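Local coordinates for protein DNA polymerase III subunit beta (Pseudomonas aeruginosa, PDB 4TSZ) that confers DNA tethering and processivity on DNA polymerases and other proteins as a ring-shaped sliding clamp of the replication machinery, at residues K256-D261 against V308-N313; Q337-L342 against L350-D355; R284-N289 against N316-F321; E267-T272 against G290-Q295. All coordinates share one frame; numbering follows the deposited sequence.

Interaction 1: K256-D261 against V308-N313; sequences KLVVGD and VQVEYN
Tyr312 holds its CG trans to the backbone N (chi1 179°), which swings the phenol along strand 256-261 as far as Lys256, while Val258, with CG1 likewise trans to N (chi1 -175°), turns one methyl to Val310 and the other to the tyrosine. The pairing is a single antiparallel beta bridge, Val259 with Glu311, made where the outermost strand, 256-261, of the eight-stranded sheet that runs on from the clamp's central domain into the C-terminal one meets the chain leaving the edge strand of the other sheet. Two nearly straight bonds form this hydrogen-bonded pair: Val259 N reaches a lone pair of Glu311 O at 3.0 Å, and Glu311 N approaches Val259 O at 2.6 Å, almost along the C=O axis. Beside them Val259 and Glu311 point the same way, with CB 3.8 Å from CB, so the glutamate lies along the valine before its carboxylate reaches Gln337 through a weak hydrogen bond. The inner side is apolar. Val258 CG1 rests 3.8 Å from Val310 CB, and its CG2 meets Tyr312 CD1 obliquely, with Leu287 of the neighbouring sheet packing against all three residues. At the far end of the ring the Lys256 methylenes pass the phenol oxygen; that hydroxyl is hydrogen-bonded to Gly315 O, and the ammonium turns off to Ser343 O. A water accepts a weak bond from Leu257 N and donates to Asn313 O. Leu257 O, in turn, sits in the plane of the tyrosine ring, at its edge, 3.3 Å from Tyr312 CD1.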
loop_
_atom_site.group_PDB
_atom_site.type_symbol
_atom_site.label_atom_id
_atom_site.label_comp_id
_atom_site.label_asym_id
_atom_site.label_seq_id
_atom_site.Cartn_x
_atom_site.Cartn_y
_atom_site.Cartn_z
ATOM N N LYS E 256 25.039 -21.754 26.691
ATOM C CA LYS E 256 23.984 -20.991 27.345
ATOM C C LYS E 256 22.635 -21.204 26.659
ATOM O O LYS E 256 22.397 -20.667 25.572
ATOM C CB LYS E 256 24.380 -19.505 27.433
ATOM C CG LYS E 256 25.673 -19.277 28.216
ATOM C CD LYS E 256 26.132 -17.823 28.196
ATOM C CE LYS E 256 27.335 -17.581 29.082
ATOM N NZ LYS E 256 28.564 -18.246 28.568
ATOM N N LEU E 257 21.773 -22.035 27.270
ATOM C CA LEU E 257 20.444 -22.310 26.727
ATOM C C LEU E 257 19.392 -21.415 27.366
ATOM O O LEU E 257 19.178 -21.442 28.577
ATOM C CB LEU E 257 20.057 -23.807 26.785
ATOM C CG LEU E 257 18.592 -24.191 26.400
ATOM C CD1 LEU E 257 18.231 -23.809 24.943
ATOM C CD2 LEU E 257 18.348 -25.667 26.617
ATOM N N VAL E 258 18.755 -20.602 26.524
ATOM C CA VAL E 258 17.725 -19.658 26.929
ATOM C C VAL E 258 16.415 -20.090 26.289
ATOM O O VAL E 258 16.359 -20.332 25.084
ATOM C CB VAL E 258 18.106 -18.194 26.555
ATOM C CG1 VAL E 258 17.081 -17.191 27.081
ATOM C CG2 VAL E 258 19.497 -17.838 27.066
ATOM N N VAL E 259 15.378 -20.222 27.107
ATOM C CA VAL E 259 14.029 -20.531 26.654
ATOM C C VAL E 259 13.186 -19.322 27.057
ATOM O O VAL E 259 13.121 -18.972 28.240
ATOM C CB VAL E 259 13.446 -21.867 27.182
ATOM C CG1 VAL E 259 12.037 -22.096 26.634
ATOM C CG2 VAL E 259 14.354 -23.049 26.836
ATOM N N GLY E 260 12.610 -18.670 26.060
ATOM C CA GLY E 260 11.781 -17.495 26.276
ATOM C C GLY E 260 10.491 -17.556 25.496
ATOM O O GLY E 260 10.320 -18.407 24.617
ATOM N N ASP E 261 9.570 -16.655 25.839
ATOM C CA ASP E 261 8.293 -16.531 25.156
ATOM C C ASP E 261 8.540 -15.713 23.891
ATOM O O ASP E 261 9.051 -14.592 23.976
ATOM C CB ASP E 261 7.251 -15.851 26.070
ATOM C CG ASP E 261 5.866 -15.807 25.452
ATOM O OD1 ASP E 261 5.136 -16.798 25.573
ATOM O OD2 ASP E 261 5.535 -14.797 24.809
ATOM N N VAL E 308 12.992 -8.826 30.444
ATOM C CA VAL E 308 12.154 -9.958 30.048
ATOM C C VAL E 308 12.546 -11.191 30.861
ATOM O O VAL E 308 13.731 -11.544 30.916
ATOM C CB VAL E 308 12.204 -10.241 28.518
ATOM C CG1 VAL E 308 11.257 -11.375 28.130
ATOM C CG2 VAL E 308 11.893 -8.986 27.711
ATOM N N GLN E 309 11.552 -11.849 31.469
ATOM C CA GLN E 309 11.775 -13.085 32.215
ATOM C C GLN E 309 11.994 -14.209 31.210
ATOM O O GLN E 309 11.243 -14.330 30.244
ATOM C CB GLN E 309 10.600 -13.400 33.153
ATOM C CG GLN E 309 10.671 -12.668 34.482
ATOM C CD GLN E 309 9.546 -13.082 35.389
ATOM O OE1 GLN E 309 8.490 -12.444 35.438
ATOM N NE2 GLN E 309 9.739 -14.171 36.119
ATOM N N VAL E 310 13.069 -14.980 31.394
ATOM C CA VAL E 310 13.433 -16.098 30.515
ATOM C C VAL E 310 13.792 -17.326 31.364
ATOM O O VAL E 310 14.093 -17.172 32.542
ATOM C CB VAL E 310 14.595 -15.736 29.535
ATOM C CG1 VAL E 310 14.171 -14.690 28.498
ATOM C CG2 VAL E 310 15.863 -15.300 30.275
ATOM N N GLU E 311 13.779 -18.533 30.767
ATOM C CA GLU E 311 14.210 -19.755 31.443
ATOM C C GLU E 311 15.700 -19.848 31.148
ATOM O O GLU E 311 16.096 -20.174 30.018
ATOM C CB GLU E 311 13.481 -20.999 30.906
ATOM C CG GLU E 311 12.077 -21.205 31.454
ATOM C CD GLU E 311 11.295 -22.337 30.809
ATOM O OE1 GLU E 311 11.907 -23.376 30.464
ATOM O OE2 GLU E 311 10.061 -22.187 30.657
ATOM N N TYR E 312 16.519 -19.434 32.128
ATOM C CA TYR E 312 17.978 -19.454 32.025
ATOM C C TYR E 312 18.651 -19.589 33.385
ATOM O O TYR E 312 18.333 -18.852 34.322
ATOM C CB TYR E 312 18.539 -18.239 31.251
ATOM C CG TYR E 312 20.051 -18.251 31.164
ATOM C CD1 TYR E 312 20.715 -19.192 30.379
ATOM C CD2 TYR E 312 20.822 -17.380 31.933
ATOM C CE1 TYR E 312 22.107 -19.256 30.350
ATOM C CE2 TYR E 312 22.216 -17.425 31.900
ATOM C CZ TYR E 312 22.853 -18.364 31.104
ATOM O OH TYR E 312 24.223 -18.419 31.066
ATOM N N ASN E 313 19.596 -20.531 33.469
ATOM C CA ASN E 313 20.423 -20.797 34.639
ATOM C C ASN E 313 21.856 -20.969 34.130
ATOM O O ASN E 313 22.134 -21.874 33.332
ATOM C CB ASN E 313 19.935 -22.033 35.417
HETATM O O HOH W 1 22.608 -22.843 30.425
#

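Interaction 2: Q337-L342 against L350-D355; sequences QVRFIL and LVHEAD
Arg339 reaches across to the neighbouring strand and grips the backbone of Glu353 side-on, its NE and NH2 both donating to Glu353 O at 3.0 Å. The chain gets there by a turn about the CG-CD bond (chi3 -73°) after an extended start, and the shared oxygen lies a little out of the guanidinium plane. His352 CB sits over one face of that group, toward its rim, 3.4 Å from Arg339 NH2, with the imidazole and guanidinium planes only 21° apart. The same NH2 is also salt-bridged to Asp357, and His352 ND1 is hydrogen-bonded to Ser359 O, so each flat group also has a polar partner outside the two segments. Farther along the same face Ile341 CD1 meets the imidazole edge, 3.8 Å from His352 CD2, and Ile341 lies side by side with Leu350. All this decorates an antiparallel beta hairpin of the clamp's C-terminal domain, whose pairs Arg339-His352 and Ile341-Leu350 are hydrogen-bonded and whose pair Phe340-Val351 is not. Phe340 and Val351 stand on the other face, pointing the same way. With its CG1 trans to the backbone N (chi1 -167°), Val351 sets CG2 over the phenyl face, a CH-pi contact 4.0 Å from the Phe340 ring centroid, and sends CG1 to Val338 CG2 at 3.5 Å. Leu265 of helix 262-273 packs on Val338 and Phe340 there. At the open end of the hairpin Ala354 CB touches Gln337 CB at 3.7 Å, and the bond from Ala354 N to Gln337 O is weak.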
loop_
_atom_site.group_PDB
_atom_site.type_symbol
_atom_site.label_atom_id
_atom_site.label_comp_id
_atom_site.label_asym_id
_atom_site.label_seq_id
_atom_site.Cartn_x
_atom_site.Cartn_y
_atom_site.Cartn_z
ATOM N N GLN E 337 7.125 -20.806 22.389
ATOM C CA GLN E 337 8.423 -20.665 23.025
ATOM C C GLN E 337 9.517 -20.693 21.961
ATOM O O GLN E 337 9.348 -21.275 20.879
ATOM C CB GLN E 337 8.660 -21.749 24.083
ATOM C CG GLN E 337 7.829 -21.549 25.343
ATOM C CD GLN E 337 8.258 -22.476 26.449
ATOM O OE1 GLN E 337 8.338 -23.697 26.277
ATOM N NE2 GLN E 337 8.526 -21.917 27.618
ATOM N N VAL E 338 10.632 -20.047 22.278
ATOM C CA VAL E 338 11.779 -19.952 21.395
ATOM C C VAL E 338 13.052 -20.279 22.179
ATOM O O VAL E 338 13.185 -19.893 23.351
ATOM C CB VAL E 338 11.811 -18.595 20.624
ATOM C CG1 VAL E 338 11.858 -17.385 21.554
ATOM C CG2 VAL E 338 12.940 -18.546 19.608
ATOM N N ARG E 339 13.948 -21.041 21.548
ATOM C CA ARG E 339 15.226 -21.421 22.138
ATOM C C ARG E 339 16.349 -20.594 21.528
ATOM O O ARG E 339 16.469 -20.517 20.305
ATOM C CB ARG E 339 15.517 -22.915 21.928
ATOM C CG ARG E 339 14.708 -23.855 22.796
ATOM C CD ARG E 339 15.132 -25.302 22.557
ATOM N NE ARG E 339 14.677 -25.815 21.259
ATOM C CZ ARG E 339 15.381 -26.632 20.478
ATOM N NH1 ARG E 339 16.597 -27.026 20.842
ATOM N NH2 ARG E 339 14.881 -27.052 19.322
ATOM N N PHE E 340 17.159 -19.971 22.389
ATOM C CA PHE E 340 18.354 -19.213 22.016
ATOM C C PHE E 340 19.517 -19.978 22.635
ATOM O O PHE E 340 19.471 -20.329 23.820
ATOM C CB PHE E 340 18.308 -17.777 22.561
ATOM C CG PHE E 340 17.526 -16.800 21.718
ATOM C CD1 PHE E 340 16.135 -16.787 21.745
ATOM C CD2 PHE E 340 18.177 -15.879 20.911
ATOM C CE1 PHE E 340 15.413 -15.881 20.960
ATOM C CE2 PHE E 340 17.455 -14.955 20.151
ATOM C CZ PHE E 340 16.079 -14.969 20.170
ATOM N N ILE E 341 20.513 -20.317 21.819
ATOM C CA ILE E 341 21.701 -21.032 22.273
ATOM C C ILE E 341 22.884 -20.103 22.019
ATOM O O ILE E 341 23.187 -19.767 20.875
ATOM C CB ILE E 341 21.842 -22.455 21.662
ATOM C CG1 ILE E 341 20.587 -23.321 21.978
ATOM C CG2 ILE E 341 23.117 -23.144 22.181
ATOM C CD1 ILE E 341 20.306 -24.511 21.017
ATOM N N LEU E 342 23.480 -19.616 23.108
ATOM C CA LEU E 342 24.574 -18.654 23.062
ATOM C C LEU E 342 25.824 -19.215 23.734
ATOM O O LEU E 342 25.771 -20.273 24.370
ATOM C CB LEU E 342 24.137 -17.349 23.764
ATOM C CG LEU E 342 22.873 -16.683 23.219
ATOM C CD1 LEU E 342 21.963 -16.256 24.340
ATOM C CD2 LEU E 342 23.215 -15.511 22.313
ATOM N N LEU E 350 22.337 -19.095 18.191
ATOM C CA LEU E 350 21.660 -20.156 17.457
ATOM C C LEU E 350 20.223 -20.139 17.951
ATOM O O LEU E 350 19.984 -20.094 19.163
ATOM C CB LEU E 350 22.314 -21.526 17.681
ATOM C CG LEU E 350 21.645 -22.771 17.032
ATOM C CD1 LEU E 350 21.586 -22.680 15.488
ATOM C CD2 LEU E 350 22.359 -24.055 17.458
ATOM N N VAL E 351 19.269 -20.090 17.014
ATOM C CA VAL E 351 17.853 -20.003 17.360
ATOM C C VAL E 351 17.063 -21.154 16.732
ATOM O O VAL E 351 17.270 -21.492 15.566
ATOM C CB VAL E 351 17.246 -18.604 17.035
ATOM C CG1 VAL E 351 15.874 -18.430 17.685
ATOM C CG2 VAL E 351 18.173 -17.472 17.479
ATOM N N HIS E 352 16.164 -21.752 17.526
ATOM C CA HIS E 352 15.297 -22.844 17.106
ATOM C C HIS E 352 13.899 -22.640 17.648
ATOM O O HIS E 352 13.705 -21.904 18.619
ATOM C CB HIS E 352 15.790 -24.183 17.699
ATOM C CG HIS E 352 17.113 -24.678 17.219
ATOM N ND1 HIS E 352 17.341 -24.965 15.885
ATOM C CD2 HIS E 352 18.206 -25.024 17.936
ATOM C CE1 HIS E 352 18.581 -25.422 15.826
ATOM N NE2 HIS E 352 19.138 -25.481 17.036
ATOM N N GLU E 353 12.938 -23.399 17.092
ATOM C CA GLU E 353 11.583 -23.499 17.620
ATOM C C GLU E 353 11.715 -24.325 18.911
ATOM O O GLU E 353 12.739 -24.987 19.110
ATOM C CB GLU E 353 10.651 -24.208 16.629
ATOM C CG GLU E 353 10.329 -23.379 15.401
ATOM C CD GLU E 353 9.156 -23.851 14.561
ATOM O OE1 GLU E 353 8.946 -25.080 14.442
ATOM O OE2 GLU E 353 8.462 -22.980 13.991
ATOM N N ALA E 354 10.706 -24.266 19.794
ATOM C CA ALA E 354 10.731 -24.952 21.081
ATOM C C ALA E 354 10.855 -26.464 21.028
ATOM O O ALA E 354 11.590 -27.032 21.840
ATOM C CB ALA E 354 9.507 -24.571 21.904
ATOM N N ASP E 355 10.123 -27.120 20.105
ATOM C CA ASP E 355 10.003 -28.584 20.062
ATOM C C ASP E 355 10.755 -29.357 18.975
ATOM O O ASP E 355 10.631 -30.582 18.921
ATOM C CB ASP E 355 8.508 -28.981 20.081
ATOM C CG ASP E 355 7.685 -28.500 18.882
ATOM O OD1 ASP E 355 8.227 -27.723 18.045
ATOM O OD2 ASP E 355 6.500 -28.887 18.785
#

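Interaction 3: R284-N289 against N316-F321; sequences RLQLSN and NLEIGF
Leu285 and Leu287 face Ile319 and Leu317 across two neighbouring antiparallel strands, part of the four-stranded sheet in the clamp's C-terminal domain where 317-322 is an edge strand. Both are hydrogen-bonded pairs, closed by four backbone bonds, the shortest of them from Leu287 N to Leu317 O at 2.7 Å. Their side chains fill the buried face. Leu285 CB touches Ile319 CG2 at 3.8 Å. With chi1 at -103°, off a staggered value, Leu285 brings its CD2 to Phe321 CD2 at 3.8 Å, the leucine crossing the phenylalanine at about a right angle. Leu287 and Leu317 meet less closely, CB to CB at 4.2 Å, and pack inward against the other sheet: Leu287 on Val258, Leu317 on Leu342. The opposite face, carrying Arg284, Gln286 and Glu318, is looser and polar; Glu318 is exposed to solvent, the other two partly so. Glu318 holds its CG trans to the backbone N (chi1 -174°) and runs out extended beside Gln286, pointing the same way. Its ion pair with Arg284 is long, 3.8 Å from Arg284 NH1 to Glu318 OE2, and the oxygen stands well out of the guanidinium plane, so the attraction is one of charge with no N-H aimed at it. Leu368, at the end of the chain, packs on both of these charged side chains. Where the pair of strands runs out into loop, Asn316 brings its amide oxygen to Ser288, OD1 of Asn316 lying 3.4 Å from Ser288 CB.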
loop_
_atom_site.group_PDB
_atom_site.type_symbol
_atom_site.label_atom_id
_atom_site.label_comp_id
_atom_site.label_asym_id
_atom_site.label_seq_id
_atom_site.Cartn_x
_atom_site.Cartn_y
_atom_site.Cartn_z
ATOM N N ARG E 284 21.679 -3.884 23.148
ATOM C CA ARG E 284 22.529 -4.581 24.096
ATOM C C ARG E 284 21.671 -5.530 24.923
ATOM O O ARG E 284 20.616 -5.146 25.437
ATOM C CB ARG E 284 23.293 -3.597 24.990
ATOM C CG ARG E 284 24.299 -4.275 25.930
ATOM C CD ARG E 284 24.838 -3.311 26.960
ATOM N NE ARG E 284 23.797 -2.884 27.898
ATOM C CZ ARG E 284 23.971 -1.971 28.850
ATOM N NH1 ARG E 284 25.148 -1.372 29.001
ATOM N NH2 ARG E 284 22.968 -1.646 29.656
ATOM N N LEU E 285 22.127 -6.778 25.019
ATOM C CA LEU E 285 21.486 -7.837 25.781
ATOM C C LEU E 285 22.339 -8.138 27.013
ATOM O O LEU E 285 23.561 -8.253 26.908
ATOM C CB LEU E 285 21.371 -9.093 24.891
ATOM C CG LEU E 285 20.020 -9.464 24.260
ATOM C CD1 LEU E 285 19.245 -8.264 23.762
ATOM C CD2 LEU E 285 20.199 -10.485 23.156
ATOM N N GLN E 286 21.699 -8.221 28.183
ATOM C CA GLN E 286 22.364 -8.600 29.421
ATOM C C GLN E 286 21.602 -9.768 29.993
ATOM O O GLN E 286 20.486 -9.611 30.494
ATOM C CB GLN E 286 22.489 -7.440 30.412
ATOM C CG GLN E 286 23.550 -6.421 30.007
ATOM C CD GLN E 286 23.584 -5.198 30.895
ATOM O OE1 GLN E 286 24.615 -4.533 31.018
ATOM N NE2 GLN E 286 22.457 -4.839 31.509
ATOM N N LEU E 287 22.174 -10.961 29.809
ATOM C CA LEU E 287 21.606 -12.220 30.264
ATOM C C LEU E 287 22.156 -12.596 31.629
ATOM O O LEU E 287 23.355 -12.476 31.870
ATOM C CB LEU E 287 21.906 -13.321 29.225
ATOM C CG LEU E 287 21.378 -14.730 29.505
ATOM C CD1 LEU E 287 19.847 -14.803 29.391
ATOM C CD2 LEU E 287 22.054 -15.745 28.599
ATOM N N SER E 288 21.261 -13.030 32.522
ATOM C CA SER E 288 21.542 -13.503 33.882
ATOM C C SER E 288 20.424 -14.481 34.261
ATOM O O SER E 288 19.472 -14.630 33.485
ATOM C CB SER E 288 21.626 -12.335 34.865
ATOM O OG SER E 288 20.394 -11.647 34.996
ATOM N N ASN E 289 20.542 -15.161 35.428
ATOM C CA ASN E 289 19.559 -16.139 35.906
ATOM C C ASN E 289 18.110 -15.635 35.834
ATOM O O ASN E 289 17.761 -14.634 36.467
ATOM C CB ASN E 289 19.907 -16.644 37.315
ATOM C CG ASN E 289 21.202 -17.419 37.409
ATOM O OD1 ASN E 289 21.579 -18.186 36.513
ATOM N ND2 ASN E 289 21.901 -17.255 38.521
ATOM N N ASN E 316 26.618 -15.012 33.500
ATOM C CA ASN E 316 26.176 -13.789 32.854
ATOM C C ASN E 316 26.763 -13.624 31.456
ATOM O O ASN E 316 27.836 -14.155 31.154
ATOM C CB ASN E 316 26.494 -12.572 33.724
ATOM C CG ASN E 316 25.678 -12.479 34.993
ATOM O OD1 ASN E 316 24.846 -13.343 35.312
ATOM N ND2 ASN E 316 25.891 -11.407 35.743
ATOM N N LEU E 317 26.031 -12.912 30.597
ATOM C CA LEU E 317 26.450 -12.615 29.239
ATOM C C LEU E 317 25.942 -11.251 28.796
ATOM O O LEU E 317 24.744 -10.975 28.879
ATOM C CB LEU E 317 26.019 -13.720 28.250
ATOM C CG LEU E 317 26.256 -13.462 26.748
ATOM C CD1 LEU E 317 27.742 -13.414 26.403
ATOM C CD2 LEU E 317 25.545 -14.498 25.893
ATOM N N GLU E 318 26.871 -10.399 28.344
ATOM C CA GLU E 318 26.572 -9.101 27.762
ATOM C C GLU E 318 26.910 -9.255 26.278
ATOM O O GLU E 318 28.045 -9.587 25.944
ATOM C CB GLU E 318 27.376 -7.969 28.419
ATOM C CG GLU E 318 26.958 -6.600 27.909
ATOM C CD GLU E 318 27.698 -5.424 28.512
ATOM O OE1 GLU E 318 28.889 -5.233 28.175
ATOM O OE2 GLU E 318 27.072 -4.667 29.287
ATOM N N ILE E 319 25.914 -9.074 25.397
ATOM C CA ILE E 319 26.082 -9.267 23.955
ATOM C C ILE E 319 25.276 -8.251 23.130
ATOM O O ILE E 319 24.168 -7.879 23.517
ATOM C CB ILE E 319 25.808 -10.766 23.576
ATOM C CG1 ILE E 319 26.229 -11.107 22.116
ATOM C CG2 ILE E 319 24.376 -11.231 23.929
ATOM C CD1 ILE E 319 26.412 -12.606 21.819
ATOM N N GLY E 320 25.874 -7.785 22.031
ATOM C CA GLY E 320 25.250 -6.831 21.122
ATOM C C GLY E 320 24.694 -7.499 19.886
ATOM O O GLY E 320 25.298 -8.434 19.363
ATOM N N PHE E 321 23.531 -7.040 19.425
ATOM C CA PHE E 321 22.881 -7.587 18.228
ATOM C C PHE E 321 22.139 -6.537 17.451
ATOM O O PHE E 321 21.652 -5.551 18.022
ATOM C CB PHE E 321 21.864 -8.690 18.601
ATOM C CG PHE E 321 22.453 -10.039 18.890
ATOM C CD1 PHE E 321 22.932 -10.844 17.860
ATOM C CD2 PHE E 321 22.507 -10.527 20.191
ATOM C CE1 PHE E 321 23.486 -12.102 18.135
ATOM C CE2 PHE E 321 23.052 -11.782 20.457
ATOM C CZ PHE E 321 23.554 -12.553 19.429
#

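Interaction 4: E267-T272 against G290-Q295; sequences EAFSRT and GLLKIQ
Ile294 makes most of this contact, meeting three helix residues with two of its branches. Its CD1 comes 3.8 Å from Ala268 CB and 3.7 Å from Phe269 CE1, the isoleucine crossing the phenylalanine at about a right angle and reaching its ring obliquely. The other branch, CG2, sits trans to the backbone N and is pressed on Thr272, 3.5 Å from Thr272 OG1 and 4.0 Å from Thr272 CG2. Leu292, two residues earlier on the same face of the strand, adds a looser touch, its CD2 4.4 Å from Phe269 CZ. No hydrogen bond crosses the interface. The threonine hydroxyl turns back to its own helix, within hydrogen-bonding distance of the carbonyls of Ala268 and Phe269. A second layer surrounds the phenyl ring: Leu285 from strand 282-288, and Val323, Leu327 and Leu330 of helix 323-330. On the helix's flank Arg271 is salt-bridged to Glu306 and donates to Ser82 O of the second subunit. Helix 267-272 and strand 291-295 run within 23° of each other, their axes 8.9 Å apart, an alpha-on-beta packing characteristic of the sliding clamp, in which helices line the central channel of the ring and pack on the sheets that form its outside.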
loop_
_atom_site.group_PDB
_atom_site.type_symbol
_atom_site.label_atom_id
_atom_site.label_comp_id
_atom_site.label_asym_id
_atom_site.label_seq_id
_atom_site.Cartn_x
_atom_site.Cartn_y
_atom_site.Cartn_z
ATOM N N GLU E 267 7.852 -8.382 21.344
ATOM C CA GLU E 267 7.278 -7.114 21.824
ATOM C C GLU E 267 8.327 -6.203 22.449
ATOM O O GLU E 267 8.359 -5.004 22.142
ATOM C CB GLU E 267 6.114 -7.357 22.793
ATOM C CG GLU E 267 4.846 -7.822 22.098
ATOM C CD GLU E 267 3.914 -8.703 22.915
ATOM O OE1 GLU E 267 2.941 -9.232 22.330
ATOM O OE2 GLU E 267 4.161 -8.888 24.129
ATOM N N ALA E 268 9.204 -6.782 23.296
ATOM C CA ALA E 268 10.295 -6.058 23.954
ATOM C C ALA E 268 11.339 -5.586 22.944
ATOM O O ALA E 268 11.816 -4.455 23.061
ATOM C CB ALA E 268 10.945 -6.938 25.006
ATOM N N PHE E 269 11.693 -6.447 21.946
ATOM C CA PHE E 269 12.636 -6.070 20.891
ATOM C C PHE E 269 12.048 -4.940 20.028
ATOM O O PHE E 269 12.759 -4.002 19.720
ATOM C CB PHE E 269 13.072 -7.278 20.031
ATOM C CG PHE E 269 13.991 -8.281 20.699
ATOM C CD1 PHE E 269 14.926 -7.876 21.645
ATOM C CD2 PHE E 269 13.963 -9.622 20.340
ATOM C CE1 PHE E 269 15.769 -8.813 22.271
ATOM C CE2 PHE E 269 14.810 -10.557 20.960
ATOM C CZ PHE E 269 15.707 -10.145 21.920
ATOM N N SER E 270 10.741 -5.005 19.694
ATOM C CA SER E 270 10.065 -3.966 18.900
ATOM C C SER E 270 10.044 -2.613 19.640
ATOM O O SER E 270 10.319 -1.584 19.021
ATOM C CB SER E 270 8.635 -4.380 18.553
ATOM O OG SER E 270 8.610 -5.484 17.669
ATOM N N ARG E 271 9.749 -2.622 20.967
ATOM C CA ARG E 271 9.713 -1.396 21.788
ATOM C C ARG E 271 11.084 -0.741 21.850
ATOM O O ARG E 271 11.191 0.456 21.582
ATOM C CB ARG E 271 9.198 -1.668 23.203
ATOM C CG ARG E 271 7.695 -1.893 23.271
ATOM C CD ARG E 271 7.174 -1.952 24.685
ATOM N NE ARG E 271 7.430 -3.243 25.323
ATOM C CZ ARG E 271 6.581 -4.262 25.316
ATOM N NH1 ARG E 271 5.419 -4.163 24.685
ATOM N NH2 ARG E 271 6.886 -5.388 25.941
ATOM N N THR E 272 12.132 -1.526 22.194
ATOM C CA THR E 272 13.505 -1.019 22.294
ATOM C C THR E 272 14.065 -0.536 20.945
ATOM O O THR E 272 14.779 0.462 20.920
ATOM C CB THR E 272 14.437 -1.997 23.036
ATOM O OG1 THR E 272 14.498 -3.230 22.325
ATOM C CG2 THR E 272 14.014 -2.235 24.483
ATOM N N GLY E 290 17.319 -16.308 34.998
ATOM C CA GLY E 290 15.909 -16.026 34.743
ATOM C C GLY E 290 15.580 -14.670 34.144
ATOM O O GLY E 290 14.405 -14.296 34.093
ATOM N N LEU E 291 16.596 -13.920 33.672
ATOM C CA LEU E 291 16.376 -12.562 33.189
ATOM C C LEU E 291 17.171 -12.143 31.961
ATOM O O LEU E 291 18.366 -12.404 31.865
ATOM C CB LEU E 291 16.634 -11.585 34.367
ATOM C CG LEU E 291 16.408 -10.082 34.164
ATOM C CD1 LEU E 291 14.925 -9.753 34.009
ATOM C CD2 LEU E 291 16.995 -9.297 35.318
ATOM N N LEU E 292 16.497 -11.433 31.048
ATOM C CA LEU E 292 17.114 -10.821 29.879
ATOM C C LEU E 292 16.835 -9.313 29.898
ATOM O O LEU E 292 15.684 -8.890 29.745
ATOM C CB LEU E 292 16.664 -11.463 28.547
ATOM C CG LEU E 292 17.378 -10.921 27.291
ATOM C CD1 LEU E 292 18.814 -11.432 27.200
ATOM C CD2 LEU E 292 16.618 -11.268 26.034
ATOM N N LYS E 293 17.888 -8.513 30.116
ATOM C CA LYS E 293 17.793 -7.052 30.104
ATOM C C LYS E 293 18.142 -6.587 28.691
ATOM O O LYS E 293 19.155 -7.028 28.138
ATOM C CB LYS E 293 18.750 -6.412 31.124
ATOM C CG LYS E 293 18.409 -6.669 32.590
ATOM C CD LYS E 293 19.399 -5.933 33.490
ATOM C CE LYS E 293 19.289 -6.307 34.947
ATOM N NZ LYS E 293 20.259 -5.552 35.783
ATOM N N ILE E 294 17.284 -5.741 28.094
ATOM C CA ILE E 294 17.473 -5.201 26.749
ATOM C C ILE E 294 17.628 -3.688 26.817
ATOM O O ILE E 294 16.817 -3.009 27.447
ATOM C CB ILE E 294 16.344 -5.616 25.763
ATOM C CG1 ILE E 294 16.033 -7.125 25.853
ATOM C CG2 ILE E 294 16.673 -5.180 24.301
ATOM C CD1 ILE E 294 14.623 -7.471 25.528
ATOM N N GLN E 295 18.665 -3.166 26.161
ATOM C CA GLN E 295 18.910 -1.731 26.118
ATOM C C GLN E 295 19.218 -1.285 24.685
ATOM O O GLN E 295 19.888 -1.999 23.938
ATOM C CB GLN E 295 20.043 -1.347 27.083
ATOM C CG GLN E 295 20.216 0.148 27.289
ATOM C CD GLN E 295 21.616 0.592 26.953
ATOM O OE1 GLN E 295 22.041 0.585 25.789
ATOM N NE2 GLN E 295 22.360 1.006 27.969
#

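Overall arrangement
All four contacts belong to the C-terminal domain. Interactions 1 and 2 meet through neighbouring strands 256-261 and 337-342 of one antiparallel sheet, which continues into the central domain, their centres 10 Å apart; interactions 3 and 4, also 10 Å apart, share the other sheet through strands 282-288 and 291-297. Interaction 1 joins the two sheets, and interaction 4 sets helix 262-273 on the second. Along the chain interaction 4 is nested inside the loop closed by interaction 1, interaction 3 crosses both, and interaction 2 comes last. Interactions 2 and 4, 16 Å apart, do not touch. Interactions 1 and 4 also reach the second subunit, so this part of the domain borders the subunit join.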